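Local coordinates for protein probable porin (Pseudomonas aeruginosa, PDB 4FT6) that probably forms a beta-barrel channel of the OprD porin family, letting small solutes diffuse across the outer membrane, at residues 233-238 against 287-292; 332-337 against 374-379. All blocks are in the same frame, centred on the assembly; numbering follows the deposited sequence.

Contact 1: residues 233-238 against 287-292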
# COMPACT_ATOMS: atom_id res chain seq x y z
N GLY A 233 7.65 -14.24 3.52
CA GLY A 233 6.56 -14.08 4.46
C GLY A 233 5.48 -15.13 4.28
O GLY A 233 5.34 -15.71 3.19
N LEU A 234 4.70 -15.37 5.33
CA LEU A 234 3.56 -16.29 5.26
C LEU A 234 2.33 -15.74 5.97
O LEU A 234 2.40 -15.36 7.14
CB LEU A 234 3.93 -17.65 5.86
CG LEU A 234 2.82 -18.69 5.80
CD1 LEU A 234 2.45 -18.96 4.34
CD2 LEU A 234 3.27 -19.97 6.49
N PHE A 235 1.21 -15.68 5.26
CA PHE A 235 -0.06 -15.33 5.88
C PHE A 235 -0.86 -16.61 6.08
O PHE A 235 -0.94 -17.44 5.18
CB PHE A 235 -0.89 -14.42 4.97
CG PHE A 235 -0.40 -13.00 4.91
CD1 PHE A 235 0.59 -12.61 4.01
CD2 PHE A 235 -0.95 -12.03 5.76
CE1 PHE A 235 1.03 -11.27 3.96
CE2 PHE A 235 -0.52 -10.69 5.71
CZ PHE A 235 0.47 -10.31 4.81
N ASP A 236 -1.45 -16.75 7.26
CA ASP A 236 -2.37 -17.85 7.49
C ASP A 236 -3.68 -17.27 8.01
O ASP A 236 -3.73 -16.72 9.12
CB ASP A 236 -1.79 -18.82 8.50
CG ASP A 236 -2.51 -20.15 8.49
OD1 ASP A 236 -3.12 -20.48 7.46
OD2 ASP A 236 -2.45 -20.85 9.52
N THR A 237 -4.73 -17.37 7.20
CA THR A 237 -6.00 -16.74 7.54
C THR A 237 -7.14 -17.73 7.64
O THR A 237 -7.37 -18.52 6.72
CB THR A 237 -6.39 -15.66 6.52
OG1 THR A 237 -5.36 -14.67 6.44
CG2 THR A 237 -7.70 -15.00 6.96
N ARG A 238 -7.88 -17.65 8.74
CA ARG A 238 -9.02 -18.53 9.00
C ARG A 238 -10.21 -17.66 9.40
O ARG A 238 -10.03 -16.51 9.83
CB ARG A 238 -8.65 -19.50 10.12
CG ARG A 238 -9.36 -20.82 10.03
CD ARG A 238 -10.39 -20.98 11.15
NE ARG A 238 -11.35 -22.06 10.89
CZ ARG A 238 -12.38 -22.35 11.68
NH1 ARG A 238 -12.59 -21.66 12.80
NH2 ARG A 238 -13.20 -23.34 11.36
N THR A 287 -0.94 -4.88 0.20
CA THR A 287 -0.32 -6.02 0.88
C THR A 287 1.17 -6.04 0.64
O THR A 287 1.65 -5.43 -0.30
CB THR A 287 -0.91 -7.37 0.42
OG1 THR A 287 -0.59 -7.60 -0.96
CG2 THR A 287 -2.43 -7.41 0.64
N PRO A 288 1.91 -6.74 1.50
CA PRO A 288 3.35 -6.82 1.22
C PRO A 288 3.71 -7.98 0.29
O PRO A 288 4.90 -8.28 0.17
CB PRO A 288 3.97 -7.08 2.59
CG PRO A 288 2.86 -7.88 3.33
CD PRO A 288 1.56 -7.23 2.86
N LEU A 289 2.72 -8.64 -0.32
CA LEU A 289 3.02 -9.74 -1.26
C LEU A 289 3.86 -9.22 -2.42
O LEU A 289 3.63 -8.10 -2.91
CB LEU A 289 1.75 -10.41 -1.80
CG LEU A 289 0.72 -10.87 -0.77
CD1 LEU A 289 -0.51 -11.42 -1.46
CD2 LEU A 289 1.32 -11.89 0.17
N VAL A 290 4.83 -10.02 -2.85
CA VAL A 290 5.79 -9.58 -3.87
C VAL A 290 5.16 -9.26 -5.22
O VAL A 290 5.61 -8.34 -5.92
CB VAL A 290 6.95 -10.60 -4.05
CG1 VAL A 290 6.42 -11.94 -4.63
CG2 VAL A 290 8.09 -10.00 -4.89
N ASN A 291 4.11 -10.00 -5.59
CA ASN A 291 3.38 -9.73 -6.83
C ASN A 291 2.20 -8.80 -6.65
O ASN A 291 1.28 -8.83 -7.46
CB ASN A 291 2.87 -11.03 -7.46
CG ASN A 291 3.92 -11.72 -8.29
OD1 ASN A 291 4.92 -11.11 -8.70
ND2 ASN A 291 3.71 -13.01 -8.55
N ASP A 292 2.20 -8.00 -5.59
CA ASP A 292 1.18 -6.97 -5.46
C ASP A 292 1.68 -5.79 -6.27
O ASP A 292 2.39 -4.92 -5.77
CB ASP A 292 0.94 -6.56 -4.01
CG ASP A 292 -0.27 -5.66 -3.85
OD1 ASP A 292 -0.66 -4.97 -4.83
OD2 ASP A 292 -0.85 -5.65 -2.74
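Phe235 and Leu289 reach each other through similar first torsions: in each, CG stands anti to the carbonyl carbon and beside the residue's own backbone N (chi1 -75° and -52°). In Phe235, whose CB already points at the 287-292 loop, this carries the ring from strand 226-239 toward the loop, while in Leu289 it brings the CD2 methyl round to the aromatic group. Pro288 and Phe235 point at each other from opposite directions. The proline CG lies at the ring edge, close to the ring plane, 3.7 Å from Phe235 CZ, and Pro288 CD is 3.8 Å from the same carbon. Leu289 CD2 approaches obliquely, 3.9 Å from Phe235 CE1 and 4.0 Å from CD1. Two consecutive loop residues thus pack around CD1, CE1 and CZ, Pro288 at the edge and Leu289 at a slant. Tyr214, with its ring plane at about 40° to that of Phe235, and Met279 add further neighbours.

The loop that offers these two side chains is shaped by its own bonds. Leu289 to Asp292 form a type I beta turn, with Asp292 N 3.0 Å from Leu289 O. Asp292 reaches back to Thr287, accepting a hydrogen bond from Thr287 OG1 (2.7 Å from Asp292 OD2) on the anti side of the carboxylate oxygen and, weakly, one from the backbone N. Asn291 bonds to Ser305 and Gln307, and its backbone N to Gln271, which ties the turn to neighbouring strands. These polar wall residues are consistent with a loop folded into the barrel, as porin loops commonly are.

Since no hydrogen bond joins the two segments, the chemistry implies a division of labour: directional bonds probably set the shape and place of the loop, and a buried apolar contact without directional demands fits it against the wall around Phe235.

Contact 2: residues 332-337 against 374-379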
# COMPACT_ATOMS: atom_id res chain seq x y z
N ALA A 332 -0.58 -18.82 -12.71
CA ALA A 332 -1.31 -19.96 -13.24
C ALA A 332 -2.05 -20.68 -12.12
O ALA A 332 -1.84 -20.39 -10.94
CB ALA A 332 -0.37 -20.89 -13.94
N HIS A 333 -2.93 -21.61 -12.50
CA HIS A 333 -3.73 -22.40 -11.55
C HIS A 333 -4.74 -21.60 -10.72
O HIS A 333 -5.13 -22.05 -9.65
CB HIS A 333 -2.84 -23.20 -10.60
CG HIS A 333 -1.92 -24.14 -11.29
ND1 HIS A 333 -0.55 -23.96 -11.30
CD2 HIS A 333 -2.15 -25.26 -12.00
CE1 HIS A 333 0.01 -24.93 -11.99
NE2 HIS A 333 -0.93 -25.74 -12.42
N ALA A 334 -5.17 -20.44 -11.20
CA ALA A 334 -6.17 -19.67 -10.46
C ALA A 334 -7.56 -20.26 -10.69
O ALA A 334 -7.87 -20.70 -11.80
CB ALA A 334 -6.14 -18.21 -10.87
N ARG A 335 -8.40 -20.27 -9.64
CA ARG A 335 -9.79 -20.76 -9.73
C ARG A 335 -10.81 -19.61 -9.78
O ARG A 335 -10.75 -18.70 -8.95
CB ARG A 335 -10.09 -21.70 -8.56
CG ARG A 335 -8.89 -22.52 -8.14
CD ARG A 335 -9.27 -23.75 -7.33
NE ARG A 335 -8.09 -24.33 -6.70
CZ ARG A 335 -7.75 -24.16 -5.43
NH1 ARG A 335 -8.54 -23.44 -4.63
NH2 ARG A 335 -6.65 -24.71 -4.94
N THR A 336 -11.73 -19.66 -10.74
CA THR A 336 -12.68 -18.56 -10.94
C THR A 336 -14.08 -19.05 -11.30
O THR A 336 -14.70 -18.51 -12.23
CB THR A 336 -12.24 -17.61 -12.07
OG1 THR A 336 -12.36 -18.27 -13.34
CG2 THR A 336 -10.80 -17.12 -11.87
N LYS A 337 -14.57 -20.07 -10.59
CA LYS A 337 -15.88 -20.67 -10.85
C LYS A 337 -16.02 -21.21 -12.28
O LYS A 337 -16.33 -22.39 -12.49
CB LYS A 337 -17.02 -19.69 -10.53
N SER A 374 -4.83 -12.00 -19.70
CA SER A 374 -5.35 -13.07 -18.88
C SER A 374 -6.46 -13.79 -19.62
O SER A 374 -6.96 -13.27 -20.61
CB SER A 374 -5.89 -12.48 -17.57
OG SER A 374 -6.62 -13.45 -16.83
N ASN A 375 -6.82 -14.99 -19.16
CA ASN A 375 -7.97 -15.71 -19.70
C ASN A 375 -9.11 -15.78 -18.66
O ASN A 375 -10.06 -16.56 -18.80
CB ASN A 375 -7.60 -17.11 -20.20
CG ASN A 375 -7.04 -18.04 -19.11
OD1 ASN A 375 -7.01 -17.71 -17.91
ND2 ASN A 375 -6.59 -19.22 -19.52
N HIS A 376 -8.98 -14.96 -17.63
CA HIS A 376 -10.05 -14.78 -16.64
C HIS A 376 -10.25 -13.31 -16.26
O HIS A 376 -11.38 -12.82 -16.25
CB HIS A 376 -9.83 -15.68 -15.41
CG HIS A 376 -8.59 -15.38 -14.63
ND1 HIS A 376 -7.33 -15.74 -15.06
CD2 HIS A 376 -8.42 -14.77 -13.43
CE1 HIS A 376 -6.43 -15.36 -14.16
NE2 HIS A 376 -7.07 -14.77 -13.17
N ALA A 377 -9.16 -12.60 -15.98
CA ALA A 377 -9.23 -11.17 -15.68
C ALA A 377 -9.37 -10.35 -16.96
O ALA A 377 -9.02 -10.80 -18.05
CB ALA A 377 -8.01 -10.71 -14.90
N ALA A 378 -9.87 -9.13 -16.80
CA ALA A 378 -10.02 -8.21 -17.93
C ALA A 378 -8.64 -7.73 -18.37
O ALA A 378 -7.85 -7.27 -17.55
CB ALA A 378 -10.90 -7.01 -17.53
N ASP A 379 -8.35 -7.84 -19.67
CA ASP A 379 -7.07 -7.36 -20.18
C ASP A 379 -7.02 -5.82 -20.12
O ASP A 379 -7.95 -5.14 -20.57
CB ASP A 379 -6.84 -7.85 -21.62
CG ASP A 379 -6.90 -9.38 -21.75
OD1 ASP A 379 -6.89 -10.08 -20.71
OD2 ASP A 379 -6.94 -9.87 -22.90
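His376 and Thr336 cross at about a right angle, and the imidazole is approached differently from the two sides of its plane. The threonine brings its CG2 methyl in obliquely, 3.7 Å from His376 CD2 and 3.9 Å from both CG and CB. This methyl stands anti to the Thr336 carbonyl carbon (OG1 chi1 70°), while OG1 makes a weak hydrogen bond to Met339 O. Ala334 lies on the same side of the ring plane as Thr336, its CB 4.2 Å from His376 NE2, again at a slant.

Across the ring plane sits the histidine's own loop, the turn of the antiparallel hairpin 364-374/380-392 of the porin beta-barrel. Ser374 OG is 2.9 Å above that face, displaced toward the rim, with Ala377 CB over the same face. The hydroxyl oxygen accepts from His376 N and Ala377 N, at 2.9 and 2.8 Å from OG, which makes an ST turn and an ST motif at once; Ser374 OG is also bonded to Arg343 O. At the ring edge, in plane, Asn375 OD1 takes a straight but long and weak bond from His376 ND1 (168°), and the same oxygen accepts from Arg343 N.

On the partner side, strand 322-334 ends in a G1 beta bulge, where His333 and Ala334 both face Gly342. The contact therefore joins that strand's end and the following loop to the hairpin turn, past strand 342-354, whose Ala344 also touches the His376 side chain, as does Arg296. No hydrogen bond crosses: the turn's own bonds probably hold the imidazole in place, while the methyls of 332-337 pack against it by van der Waals contact.

Contacts 1 and 2 lie apart, with centres about 19 Å from each other and nearest atoms about 8 Å, and they differ in position: their centres are about 12 Å and 23 Å from the centre of the chain. The loop between strands 264-274 and 304-313 nevertheless serves both. Its residues 287-292 form one half of contact 1, and farther along it Arg296 touches His376, Ser300 touches Ala334 and Ala301 bonds to the Arg335 backbone around contact 2. One loop thus runs from the probable barrel interior toward strand ends nearer the rim. Contact 1, the buried one, probably fits this loop against the inner wall of the pore, whereas contact 2 is partly buried.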